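Local coordinates for protein transcriptional regulator KdgR (Pseudomonas aeruginosa, PDB 5Y6I) that probably binds DNA and regulates transcription as a dimeric member of the IclR family, at residues L26-S37 with H73-L81; L101-C112 with Q126-V137. All coordinates share one frame; numbering follows the deposited sequence.

Contact 1 (L26-S37 with H73-L81); sequences LKALAELSPATS and HYSLGREAL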
loop_
_atom_site.group_PDB
_atom_site.type_symbol
_atom_site.label_atom_id
_atom_site.label_comp_id
_atom_site.label_asym_id
_atom_site.label_seq_id
_atom_site.Cartn_x
_atom_site.Cartn_y
_atom_site.Cartn_z
ATOM N N LEU A 26 9.922 -17.773 5.680
ATOM C CA LEU A 26 9.307 -16.928 4.667
ATOM C C LEU A 26 9.652 -15.470 4.912
ATOM O O LEU A 26 9.888 -14.705 3.968
ATOM C CB LEU A 26 7.800 -17.145 4.667
ATOM C CG LEU A 26 6.901 -16.345 3.729
ATOM C CD1 LEU A 26 7.162 -16.682 2.261
ATOM C CD2 LEU A 26 5.440 -16.613 4.087
ATOM N N LYS A 27 9.726 -15.081 6.179
ATOM C CA LYS A 27 10.032 -13.700 6.507
ATOM C C LYS A 27 11.459 -13.355 6.114
ATOM O O LYS A 27 11.745 -12.224 5.704
ATOM C CB LYS A 27 9.802 -13.458 8.004
ATOM C CG LYS A 27 10.230 -12.087 8.493
ATOM C CD LYS A 27 10.461 -12.053 9.996
ATOM C CE LYS A 27 9.153 -12.147 10.767
ATOM N NZ LYS A 27 9.318 -11.844 12.222
ATOM N N ALA A 28 12.374 -14.299 6.236
ATOM C CA ALA A 28 13.746 -13.983 5.864
ATOM C C ALA A 28 13.997 -14.102 4.370
ATOM O O ALA A 28 14.929 -13.474 3.860
ATOM C CB ALA A 28 14.717 -14.891 6.593
ATOM N N LEU A 29 13.207 -14.914 3.670
ATOM C CA LEU A 29 13.275 -14.944 2.217
ATOM C C LEU A 29 12.870 -13.588 1.647
ATOM O O LEU A 29 13.578 -13.024 0.805
ATOM C CB LEU A 29 12.389 -16.079 1.692
ATOM C CG LEU A 29 12.399 -16.555 0.238
ATOM C CD1 LEU A 29 13.655 -17.346 -0.093
ATOM C CD2 LEU A 29 11.161 -17.402 -0.057
ATOM N N ALA A 30 11.762 -13.022 2.142
ATOM C CA ALA A 30 11.340 -11.685 1.725
ATOM C C ALA A 30 12.416 -10.643 2.016
ATOM O O ALA A 30 12.654 -9.734 1.212
ATOM C CB ALA A 30 10.040 -11.309 2.430
ATOM N N GLU A 31 13.017 -10.756 3.183
ATOM C CA GLU A 31 14.064 -9.856 3.594
ATOM C C GLU A 31 15.267 -9.977 2.694
ATOM O O GLU A 31 16.027 -9.048 2.556
ATOM C CB GLU A 31 14.483 -10.160 5.024
ATOM C CG GLU A 31 13.774 -9.332 6.066
ATOM C CD GLU A 31 14.222 -9.644 7.470
ATOM O OE1 GLU A 31 13.435 -10.232 8.219
ATOM O OE2 GLU A 31 15.354 -9.283 7.838
ATOM N N LEU A 32 15.432 -11.116 2.045
ATOM C CA LEU A 32 16.582 -11.307 1.195
ATOM C C LEU A 32 16.343 -10.951 -0.241
ATOM O O LEU A 32 16.456 -11.756 -1.125
ATOM C CB LEU A 32 17.189 -12.697 1.355
ATOM C CG LEU A 32 17.927 -12.919 2.682
ATOM C CD1 LEU A 32 18.367 -14.347 2.852
ATOM C CD2 LEU A 32 19.121 -12.013 2.854
ATOM N N SER A 33 16.018 -9.693 -0.438
ATOM C CA SER A 33 15.830 -9.122 -1.734
ATOM C C SER A 33 14.969 -10.010 -2.588
ATOM O O SER A 33 13.940 -10.475 -2.149
ATOM C CB SER A 33 17.194 -8.880 -2.369
ATOM O OG SER A 33 17.128 -7.814 -3.273
ATOM N N PRO A 34 15.415 -10.249 -3.805
ATOM C CA PRO A 34 14.687 -10.996 -4.807
ATOM C C PRO A 34 15.091 -12.422 -4.956
ATOM O O PRO A 34 14.276 -13.235 -5.339
ATOM C CB PRO A 34 15.109 -10.247 -6.058
ATOM C CG PRO A 34 16.477 -9.772 -5.757
ATOM C CD PRO A 34 16.506 -9.469 -4.299
ATOM N N ALA A 35 16.333 -12.740 -4.657
ATOM C CA ALA A 35 16.746 -14.126 -4.845
ATOM C C ALA A 35 17.825 -14.449 -3.824
ATOM O O ALA A 35 18.662 -13.595 -3.526
ATOM C CB ALA A 35 17.280 -14.357 -6.265
ATOM N N THR A 36 17.821 -15.675 -3.295
ATOM C CA THR A 36 18.794 -16.011 -2.264
ATOM C C THR A 36 19.263 -17.458 -2.408
ATOM O O THR A 36 18.543 -18.324 -2.916
ATOM C CB THR A 36 18.219 -15.724 -0.841
ATOM O OG1 THR A 36 19.237 -15.963 0.143
ATOM C CG2 THR A 36 16.978 -16.557 -0.519
ATOM N N SER A 37 20.500 -17.704 -1.982
ATOM C CA SER A 37 21.021 -19.063 -1.865
ATOM C C SER A 37 20.721 -19.624 -0.475
ATOM O O SER A 37 20.303 -18.904 0.427
ATOM C CB SER A 37 22.525 -19.105 -2.132
ATOM O OG SER A 37 23.249 -18.779 -0.956
ATOM N N HIS A 73 18.279 -20.075 -7.494
ATOM C CA HIS A 73 18.064 -19.191 -6.363
ATOM C C HIS A 73 16.636 -19.316 -5.865
ATOM O O HIS A 73 15.715 -19.622 -6.630
ATOM C CB HIS A 73 18.358 -17.742 -6.746
ATOM C CG HIS A 73 19.818 -17.419 -6.814
ATOM N ND1 HIS A 73 20.372 -16.698 -7.850
ATOM C CD2 HIS A 73 20.836 -17.708 -5.971
ATOM C CE1 HIS A 73 21.670 -16.563 -7.648
ATOM N NE2 HIS A 73 21.978 -17.171 -6.517
ATOM N N TYR A 74 16.462 -19.075 -4.561
ATOM C CA TYR A 74 15.160 -19.120 -3.908
ATOM C C TYR A 74 14.561 -17.729 -3.843
ATOM O O TYR A 74 15.262 -16.754 -3.558
ATOM C CB TYR A 74 15.270 -19.690 -2.488
ATOM C CG TYR A 74 15.712 -21.132 -2.461
ATOM C CD1 TYR A 74 14.819 -22.165 -2.763
ATOM C CD2 TYR A 74 17.023 -21.466 -2.157
ATOM C CE1 TYR A 74 15.233 -23.498 -2.751
ATOM C CE2 TYR A 74 17.447 -22.793 -2.146
ATOM C CZ TYR A 74 16.555 -23.797 -2.442
ATOM O OH TYR A 74 17.006 -25.098 -2.420
ATOM N N SER A 75 13.257 -17.646 -4.083
ATOM C CA SER A 75 12.561 -16.374 -4.010
ATOM C C SER A 75 11.124 -16.624 -3.581
ATOM O O SER A 75 10.690 -17.765 -3.406
ATOM C CB SER A 75 12.622 -15.654 -5.355
ATOM O OG SER A 75 12.320 -16.564 -6.401
ATOM N N LEU A 76 10.370 -15.542 -3.436
ATOM C CA LEU A 76 9.003 -15.671 -2.970
ATOM C C LEU A 76 8.116 -16.184 -4.081
ATOM O O LEU A 76 8.267 -15.801 -5.244
ATOM C CB LEU A 76 8.483 -14.342 -2.452
ATOM C CG LEU A 76 9.275 -13.824 -1.260
ATOM C CD1 LEU A 76 9.155 -12.305 -1.135
ATOM C CD2 LEU A 76 8.787 -14.518 -0.015
ATOM N N GLY A 77 7.191 -17.069 -3.715
ATOM C CA GLY A 77 6.222 -17.571 -4.661
ATOM C C GLY A 77 5.025 -16.648 -4.812
ATOM O O GLY A 77 4.893 -15.616 -4.146
ATOM N N ARG A 78 4.130 -17.046 -5.720
ATOM C CA ARG A 78 2.901 -16.296 -5.940
ATOM C C ARG A 78 1.991 -16.323 -4.719
ATOM O O ARG A 78 1.235 -15.368 -4.498
ATOM C CB ARG A 78 2.157 -16.837 -7.155
ATOM C CG ARG A 78 2.596 -16.256 -8.478
ATOM C CD ARG A 78 2.543 -14.742 -8.497
ATOM N NE ARG A 78 3.463 -14.222 -9.501
ATOM C CZ ARG A 78 4.756 -14.001 -9.279
ATOM N NH1 ARG A 78 5.529 -13.539 -10.256
ATOM N NH2 ARG A 78 5.281 -14.242 -8.083
ATOM N N GLU A 79 2.032 -17.396 -3.923
ATOM C CA GLU A 79 1.295 -17.375 -2.661
ATOM C C GLU A 79 1.808 -16.280 -1.738
ATOM O O GLU A 79 1.027 -15.634 -1.033
ATOM C CB GLU A 79 1.377 -18.731 -1.970
ATOM C CG GLU A 79 0.337 -19.698 -2.465
ATOM C CD GLU A 79 -1.010 -19.034 -2.610
ATOM O OE1 GLU A 79 -1.423 -18.285 -1.690
ATOM O OE2 GLU A 79 -1.652 -19.241 -3.655
ATOM N N ALA A 80 3.119 -16.056 -1.728
ATOM C CA ALA A 80 3.659 -14.940 -0.966
ATOM C C ALA A 80 3.094 -13.622 -1.474
ATOM O O ALA A 80 2.733 -12.741 -0.683
ATOM C CB ALA A 80 5.187 -14.943 -1.045
ATOM N N LEU A 81 3.000 -13.473 -2.795
ATOM C CA LEU A 81 2.483 -12.235 -3.359
ATOM C C LEU A 81 1.007 -12.041 -3.023
ATOM O O LEU A 81 0.578 -10.927 -2.714
ATOM C CB LEU A 81 2.697 -12.234 -4.879
ATOM C CG LEU A 81 2.034 -11.117 -5.688
ATOM C CD1 LEU A 81 2.474 -9.759 -5.186
ATOM C CD2 LEU A 81 2.323 -11.269 -7.182
#
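With CG of Leu29 swung anti to its backbone N (chi1 -169°) and CG of Leu76 anti to its own carbonyl carbon, the two leucines run alongside each other, pointing opposite ways, Leu29 CD2 resting 3.7 Å from Leu76 CD2. The branches of Leu76 divide the work: CD2 also meets Leu26 CD1, the two side chains crossing at about a right angle, while CD1 lies 3.8 Å from Ala30 CB. Leu29 sends CD1 to Tyr74 CB at 3.7 Å. Leu26, Leu29 and Ala30 thus turn one face of the helix to strand 74-76, the short axes lying at 98°.

Past the helix end the chain turns back, and Thr36 forms a single antiparallel hydrogen-bonded bridge with Tyr74. Tyr74 N reaches Thr36 O at 2.8 Å, almost straight at 173°; Thr36 N returns a more bent bond to Tyr74 O. Beside them Ala35 CB packs on His73 CB at 3.6 Å.

Strand 65-67 pairs with strand 74-76 through Ser75 and Val66, making the wing of a winged helix-turn-helix domain. The Tyr74 side chain packs on His53, Leu56 and Ile60 of helix 49-61, and Leu29 touches Leu41 of helix 38-45. Ala80, beyond the strand, packs on Val83 of the second subunit.

Contact 2 (L101-C112 with Q126-V137); sequences LAELRDVLNETC and QVEQAVRAVTVV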
loop_
_atom_site.group_PDB
_atom_site.type_symbol
_atom_site.label_atom_id
_atom_site.label_comp_id
_atom_site.label_asym_id
_atom_site.label_seq_id
_atom_site.Cartn_x
_atom_site.Cartn_y
_atom_site.Cartn_z
ATOM N N LEU A 101 -3.208 6.793 19.365
ATOM C CA LEU A 101 -3.647 8.169 19.557
ATOM C C LEU A 101 -4.149 8.373 20.980
ATOM O O LEU A 101 -3.771 9.334 21.667
ATOM C CB LEU A 101 -4.748 8.514 18.548
ATOM C CG LEU A 101 -5.230 9.978 18.555
ATOM C CD1 LEU A 101 -4.219 10.924 17.912
ATOM C CD2 LEU A 101 -6.576 10.152 17.882
ATOM N N ALA A 102 -4.991 7.454 21.445
ATOM C CA ALA A 102 -5.556 7.571 22.778
ATOM C C ALA A 102 -4.488 7.379 23.847
ATOM O O ALA A 102 -4.530 8.019 24.907
ATOM C CB ALA A 102 -6.683 6.558 22.931
ATOM N N GLU A 103 -3.511 6.513 23.578
ATOM C CA GLU A 103 -2.407 6.349 24.511
ATOM C C GLU A 103 -1.555 7.607 24.564
ATOM O O GLU A 103 -1.184 8.059 25.652
ATOM C CB GLU A 103 -1.582 5.118 24.127
ATOM C CG GLU A 103 -2.480 3.880 23.945
ATOM C CD GLU A 103 -1.747 2.598 23.545
ATOM O OE1 GLU A 103 -1.930 1.575 24.241
ATOM O OE2 GLU A 103 -1.015 2.598 22.528
ATOM N N LEU A 104 -1.269 8.215 23.410
ATOM C CA LEU A 104 -0.467 9.431 23.429
ATOM C C LEU A 104 -1.201 10.535 24.165
ATOM O O LEU A 104 -0.591 11.323 24.896
ATOM C CB LEU A 104 -0.134 9.880 22.011
ATOM C CG LEU A 104 0.800 11.094 21.976
ATOM C CD1 LEU A 104 2.196 10.685 22.407
ATOM C CD2 LEU A 104 0.832 11.707 20.586
ATOM N N ARG A 105 -2.520 10.603 23.995
ATOM C CA ARG A 105 -3.286 11.573 24.762
ATOM C C ARG A 105 -3.128 11.327 26.257
ATOM O O ARG A 105 -2.958 12.270 27.032
ATOM C CB ARG A 105 -4.756 11.521 24.344
ATOM C CG ARG A 105 -5.657 12.549 25.029
ATOM C CD ARG A 105 -6.303 11.926 26.243
ATOM N NE ARG A 105 -6.601 10.495 26.065
ATOM C CZ ARG A 105 -7.781 10.009 25.677
ATOM N NH1 ARG A 105 -8.780 10.840 25.399
ATOM N NH2 ARG A 105 -7.964 8.692 25.547
ATOM N N ASP A 106 -3.152 10.063 26.683
ATOM C CA ASP A 106 -3.169 9.783 28.114
ATOM C C ASP A 106 -1.824 10.053 28.778
ATOM O O ASP A 106 -1.780 10.304 29.988
ATOM C CB ASP A 106 -3.594 8.338 28.363
ATOM C CG ASP A 106 -5.017 8.079 27.943
ATOM O OD1 ASP A 106 -5.750 9.065 27.713
ATOM O OD2 ASP A 106 -5.402 6.899 27.832
ATOM N N VAL A 107 -0.723 10.009 28.026
ATOM C CA VAL A 107 0.574 10.296 28.635
ATOM C C VAL A 107 0.860 11.794 28.676
ATOM O O VAL A 107 1.487 12.276 29.621
ATOM C CB VAL A 107 1.710 9.551 27.913
ATOM C CG1 VAL A 107 1.710 8.085 28.303
ATOM C CG2 VAL A 107 1.569 9.708 26.438
ATOM N N LEU A 108 0.420 12.543 27.673
ATOM C CA LEU A 108 0.593 13.986 27.674
ATOM C C LEU A 108 -0.529 14.716 28.385
ATOM O O LEU A 108 -0.327 15.860 28.815
ATOM C CB LEU A 108 0.682 14.505 26.241
ATOM C CG LEU A 108 1.759 13.814 25.408
ATOM C CD1 LEU A 108 1.721 14.294 23.977
ATOM C CD2 LEU A 108 3.118 14.109 26.028
ATOM N N ASN A 109 -1.688 14.076 28.531
ATOM C CA ASN A 109 -2.939 14.760 28.836
ATOM C C ASN A 109 -3.055 16.040 28.016
ATOM O O ASN A 109 -3.308 17.126 28.534
ATOM C CB ASN A 109 -3.078 15.052 30.325
ATOM C CG ASN A 109 -4.523 15.327 30.730
ATOM O OD1 ASN A 109 -5.460 14.981 30.002
ATOM N ND2 ASN A 109 -4.709 15.945 31.893
ATOM N N GLU A 110 -2.821 15.907 26.713
ATOM C CA GLU A 110 -3.037 16.988 25.769
ATOM C C GLU A 110 -3.861 16.448 24.613
ATOM O O GLU A 110 -3.825 15.250 24.316
ATOM C CB GLU A 110 -1.703 17.591 25.268
ATOM C CG GLU A 110 -0.692 17.877 26.376
ATOM C CD GLU A 110 -0.650 19.362 26.746
ATOM O OE1 GLU A 110 -1.624 20.067 26.392
ATOM O OE2 GLU A 110 0.321 19.820 27.411
ATOM N N THR A 111 -4.629 17.327 23.974
ATOM C CA THR A 111 -5.488 16.884 22.881
ATOM C C THR A 111 -4.637 16.502 21.673
ATOM O O THR A 111 -3.862 17.320 21.166
ATOM C CB THR A 111 -6.500 17.976 22.532
ATOM O OG1 THR A 111 -7.263 18.279 23.701
ATOM C CG2 THR A 111 -7.464 17.500 21.452
ATOM N N CYS A 112 -4.765 15.250 21.229
ATOM C CA CYS A 112 -4.108 14.750 20.023
ATOM C C CYS A 112 -5.164 14.452 18.970
ATOM O O CYS A 112 -6.282 14.041 19.307
ATOM C CB CYS A 112 -3.296 13.479 20.287
ATOM S SG CYS A 112 -2.219 13.581 21.738
ATOM N N GLN A 126 -10.403 12.476 13.472
ATOM C CA GLN A 126 -10.399 11.695 14.702
ATOM C C GLN A 126 -9.634 12.463 15.781
ATOM O O GLN A 126 -8.560 13.007 15.504
ATOM C CB GLN A 126 -9.788 10.317 14.412
ATOM C CG GLN A 126 -8.979 9.676 15.480
ATOM C CD GLN A 126 -8.665 8.210 15.152
ATOM O OE1 GLN A 126 -8.775 7.775 14.008
ATOM N NE2 GLN A 126 -8.279 7.451 16.163
ATOM N N VAL A 127 -10.189 12.512 17.003
ATOM C CA VAL A 127 -9.718 13.431 18.044
ATOM C C VAL A 127 -9.783 12.778 19.416
ATOM O O VAL A 127 -10.838 12.287 19.827
ATOM C CB VAL A 127 -10.553 14.728 18.077
ATOM C CG1 VAL A 127 -10.316 15.493 19.385
ATOM C CG2 VAL A 127 -10.245 15.568 16.905
ATOM N N GLU A 128 -8.683 12.841 20.155
ATOM C CA GLU A 128 -8.665 12.427 21.555
ATOM C C GLU A 128 -8.440 13.666 22.411
ATOM O O GLU A 128 -7.350 14.248 22.392
ATOM C CB GLU A 128 -7.582 11.378 21.815
ATOM C CG GLU A 128 -7.908 9.964 21.344
ATOM C CD GLU A 128 -9.136 9.362 22.000
ATOM O OE1 GLU A 128 -9.564 9.820 23.083
ATOM O OE2 GLU A 128 -9.674 8.402 21.434
ATOM N N GLN A 129 -9.457 14.065 23.162
ATOM C CA GLN A 129 -9.370 15.313 23.905
ATOM C C GLN A 129 -8.660 15.113 25.238
ATOM O O GLN A 129 -8.582 14.008 25.773
ATOM C CB GLN A 129 -10.755 15.913 24.137
ATOM C CG GLN A 129 -11.609 16.012 22.882
ATOM C CD GLN A 129 -12.864 16.826 23.126
ATOM O OE1 GLN A 129 -13.256 17.041 24.277
ATOM N NE2 GLN A 129 -13.502 17.282 22.053
ATOM N N ALA A 130 -8.103 16.202 25.746
ATOM C CA ALA A 130 -7.598 16.214 27.109
ATOM C C ALA A 130 -8.746 16.486 28.059
ATOM O O ALA A 130 -9.598 17.342 27.802
ATOM C CB ALA A 130 -6.518 17.282 27.286
ATOM N N VAL A 131 -8.779 15.751 29.162
ATOM C CA VAL A 131 -9.773 15.999 30.192
ATOM C C VAL A 131 -9.117 16.926 31.204
ATOM O O VAL A 131 -8.334 16.499 32.048
ATOM C CB VAL A 131 -10.286 14.708 30.826
ATOM C CG1 VAL A 131 -11.353 14.093 29.935
ATOM C CG2 VAL A 131 -9.139 13.730 31.023
ATOM N N ARG A 132 -9.387 18.212 31.068
ATOM C CA ARG A 132 -9.052 19.180 32.091
ATOM C C ARG A 132 -10.273 20.063 32.279
ATOM O O ARG A 132 -11.191 20.048 31.453
ATOM C CB ARG A 132 -7.815 20.006 31.710
ATOM C CG ARG A 132 -6.689 19.190 31.070
ATOM C CD ARG A 132 -5.552 20.091 30.583
ATOM N NE ARG A 132 -4.332 19.949 31.380
ATOM C CZ ARG A 132 -3.211 19.382 30.941
ATOM N NH1 ARG A 132 -3.155 18.918 29.716
ATOM N NH2 ARG A 132 -2.144 19.286 31.720
ATOM N N ALA A 133 -10.284 20.808 33.392
ATOM C CA ALA A 133 -11.394 21.703 33.710
ATOM C C ALA A 133 -11.929 22.383 32.458
ATOM O O ALA A 133 -13.133 22.367 32.183
ATOM C CB ALA A 133 -10.939 22.741 34.738
ATOM N N VAL A 134 -11.032 22.944 31.662
ATOM C CA VAL A 134 -11.380 23.528 30.378
ATOM C C VAL A 134 -10.221 23.248 29.436
ATOM O O VAL A 134 -9.062 23.341 29.843
ATOM C CB VAL A 134 -11.654 25.035 30.533
ATOM C CG1 VAL A 134 -11.633 25.699 29.194
ATOM C CG2 VAL A 134 -12.981 25.260 31.194
ATOM N N THR A 135 -10.512 22.838 28.200
ATOM C CA THR A 135 -9.426 22.552 27.259
ATOM C C THR A 135 -9.803 23.000 25.856
ATOM O O THR A 135 -10.978 23.021 25.485
ATOM C CB THR A 135 -9.053 21.063 27.176
ATOM O OG1 THR A 135 -9.976 20.381 26.318
ATOM C CG2 THR A 135 -9.085 20.405 28.560
ATOM N N VAL A 136 -8.790 23.321 25.077
ATOM C CA VAL A 136 -8.942 23.624 23.659
ATOM C C VAL A 136 -8.889 22.324 22.880
ATOM O O VAL A 136 -8.238 21.350 23.279
ATOM C CB VAL A 136 -7.844 24.575 23.156
ATOM C CG1 VAL A 136 -7.951 25.937 23.801
ATOM C CG2 VAL A 136 -6.504 23.947 23.384
ATOM N N VAL A 137 -9.551 22.329 21.724
ATOM C CA VAL A 137 -9.724 21.138 20.909
ATOM C C VAL A 137 -9.768 21.542 19.441
ATOM O O VAL A 137 -10.097 22.672 19.091
ATOM C CB VAL A 137 -11.010 20.368 21.310
ATOM C CG1 VAL A 137 -10.925 19.886 22.746
ATOM C CG2 VAL A 137 -12.248 21.272 21.174
#
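Arg105 and Glu128 meet through a salt bridge, NH1 of Arg105 standing 2.6 Å from OE1 of Glu128. The carboxylate is not coplanar with the guanidinium: their planes are 70° apart, and Glu128 CB lies over one face of the guanidinium, offset toward its rim. The same NH1 also donates to Gln129 O at 3.2 Å, nearly straight at 173° and within the guanidinium plane, so one nitrogen serves a side chain and a main-chain carbonyl. Arg105 leaves the helix with CG anti to its backbone N (chi1 -177°), then bends at chi2 and chi3, which carries CG and CD alongside Gln129 O and leaves that oxygen at the guanidinium edge.

Apolar contacts flank this pair. Glu128 CG packs 3.6 Å from Ala102 CA and near Leu101 CD2, and that methyl also touches Gln126 CG at 3.4 Å, the Leu101 and Gln126 side chains lying antiparallel.

Further along, the hydroxyl of Thr111 joins two parts of the loop after strand 121-128: OG1 accepts from Ala130 N at 3.0 Å and donates to Val136 O at 3.2 Å. Ala130 CB lies against Asn109 O, where the chain leaves the helix with positive phi. Beyond it the Asn109 amide lies nearly parallel to the Arg132 guanidinium, ND2 over one face, but Arg132 sits too close to Asn109 O for this stack to be more than tentative.

What sets the register is the antiparallel hydrogen-bonded pair of Cys112 and Glu128, in which Glu128 N reaches Cys112 O at 2.8 Å. Thr111 is bonded through its backbone to Val230 of strand 223-232, and Leu101 packs on Leu227 of strand 223-232. A helix leading into an antiparallel hairpin at the sheet edge, its side chains lying against that sheet, is consistent with the GAF-like C-terminal domain of IclR regulators.

Contact 1 and contact 2 belong to different parts of one chain: the first lies in the winged helix-turn-helix region, the second in the C-terminal domain that in IclR relatives generally binds effectors. Their centres are 43 Å apart and their nearest atoms about 21 Å, so neither touches the other. They lie on opposite sides of the chain's centre, and the chain completes both segments of contact 1 before it reaches the first of contact 2. The covalent route between them runs along helix 78-88, which starts within 73-81, and then helix 93-108, which ends within 101-112. Residues of contact 1 also meet the second subunit, whereas no other chain of the assembly touches the segments of contact 2.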